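Side-chain contact in B-type Cna protein (Enterococcus faecium, PDB 6FWY), which is of unknown function but carries a thioester domain of a cell-wall-anchored surface protein, a class that probably attaches bacteria covalently to host targets: residues S193-P196 with A197-I201. Sequence-based numbering, arbitrary orientation.
Sequences SAKP and AGMKI
Met199 lies alongside Pro196 and Lys195 at the open end of a turn, its thioether against both. The turn, Pro196-Ala197-Gly198-Met199, is a type II beta turn: Ala197 has the extended, polyproline-like backbone the second position needs, and Gly198, at phi 75°, takes the positive phi of the third, which residues with a CB adopt less readily. Pro196 supplies the acceptor carbonyl and a ring for Met199 to lie against. The closing hydrogen bond, Met199 N to Pro196 O, is weak at 3.3 Å and bent to 142°. Met199 CB also lies 3.3 Å from Pro196 O. With CG anti to the backbone N (chi1 -169°), the methionine runs along the proline side, and SD comes 4.3 Å from Pro196 CD, the ring carbon next to the nitrogen. The Met199 and Lys195 chains cross at about a right angle. Lys195 CG lies 4.2 Å from Met199 SD, and a bend at chi3 brings Met199 CE within 3.9 Å of Lys195 CE, while NZ extends past the methyl. Met199 also packs on Phe191, Ile222 and Leu233, and Pro196 on Leu233 and Val224. Modest dispersion thus supplements a weak bond, and packing on these strands probably does more to hold the turn.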
loop_
_atom_site.group_PDB
_atom_site.type_symbol
_atom_site.label_atom_id
_atom_site.label_comp_id
_atom_site.label_asym_id
_atom_site.label_seq_id
_atom_site.Cartn_x
_atom_site.Cartn_y
_atom_site.Cartn_z
ATOM N N SER A 193 14.066 -10.887 -27.327
ATOM C CA SER A 193 14.617 -11.410 -28.575
ATOM C C SER A 193 16.018 -10.846 -28.766
ATOM O O SER A 193 16.506 -10.063 -27.951
ATOM C CB SER A 193 13.743 -11.003 -29.756
ATOM O OG SER A 193 13.774 -9.601 -29.969
ATOM N N ALA A 194 16.656 -11.261 -29.857
ATOM C CA ALA A 194 17.952 -10.748 -30.275
ATOM C C ALA A 194 17.935 -9.234 -30.466
ATOM O O ALA A 194 17.024 -8.697 -31.083
ATOM C CB ALA A 194 18.391 -11.441 -31.560
ATOM N N LYS A 195 18.934 -8.560 -29.918
ATOM C CA LYS A 195 19.107 -7.124 -30.119
ATOM C C LYS A 195 19.947 -6.907 -31.377
ATOM O O LYS A 195 21.041 -7.468 -31.485
ATOM C CB LYS A 195 19.809 -6.484 -28.924
ATOM C CG LYS A 195 18.925 -6.391 -27.712
ATOM C CD LYS A 195 19.663 -6.352 -26.395
ATOM C CE LYS A 195 20.226 -4.971 -26.187
ATOM N NZ LYS A 195 20.653 -4.848 -24.768
ATOM N N PRO A 196 19.458 -6.081 -32.318
ATOM C CA PRO A 196 20.312 -5.756 -33.468
ATOM C C PRO A 196 21.583 -5.019 -33.036
ATOM O O PRO A 196 21.565 -4.270 -32.047
ATOM C CB PRO A 196 19.429 -4.863 -34.340
ATOM C CG PRO A 196 18.326 -4.380 -33.468
ATOM C CD PRO A 196 18.156 -5.377 -32.358
ATOM N N ALA A 197 22.672 -5.258 -33.764
ATOM C CA ALA A 197 23.942 -4.569 -33.514
ATOM C C ALA A 197 23.761 -3.059 -33.626
ATOM O O ALA A 197 22.984 -2.575 -34.483
ATOM C CB ALA A 197 24.998 -5.044 -34.499
ATOM N N GLY A 198 24.439 -2.328 -32.737
ATOM C CA GLY A 198 24.407 -0.852 -32.781
ATOM C C GLY A 198 23.104 -0.237 -32.280
ATOM O O GLY A 198 22.869 0.950 -32.475
ATOM N N MET A 199 22.252 -1.037 -31.629
ATOM C CA MET A 199 21.018 -0.522 -31.038
ATOM C C MET A 199 21.360 0.419 -29.882
ATOM O O MET A 199 22.232 0.130 -29.093
ATOM C CB MET A 199 20.144 -1.674 -30.549
ATOM C CG MET A 199 18.720 -1.288 -30.145
ATOM S SD MET A 199 18.009 -2.555 -29.081
ATOM C CE MET A 199 18.421 -1.821 -27.499
ATOM N N LYS A 200 20.679 1.547 -29.816
ATOM C CA LYS A 200 20.832 2.499 -28.713
ATOM C C LYS A 200 19.477 2.866 -28.113
ATOM O O LYS A 200 18.455 2.760 -28.766
ATOM C CB LYS A 200 21.540 3.766 -29.200
ATOM C CG LYS A 200 22.996 3.526 -29.574
ATOM C CD LYS A 200 23.659 4.802 -30.058
ATOM C CE LYS A 200 24.967 4.481 -30.774
ATOM N NZ LYS A 200 25.966 3.880 -29.827
ATOM N N ILE A 201 19.522 3.308 -26.863
ATOM C CA ILE A 201 18.353 3.784 -26.119
ATOM C C ILE A 201 18.630 5.213 -25.631
ATOM O O ILE A 201 19.722 5.503 -25.141
ATOM C CB ILE A 201 18.026 2.882 -24.910
ATOM C CG1 ILE A 201 18.151 1.391 -25.294
ATOM C CG2 ILE A 201 16.646 3.232 -24.371
ATOM C CD1 ILE A 201 17.800 0.398 -24.219
#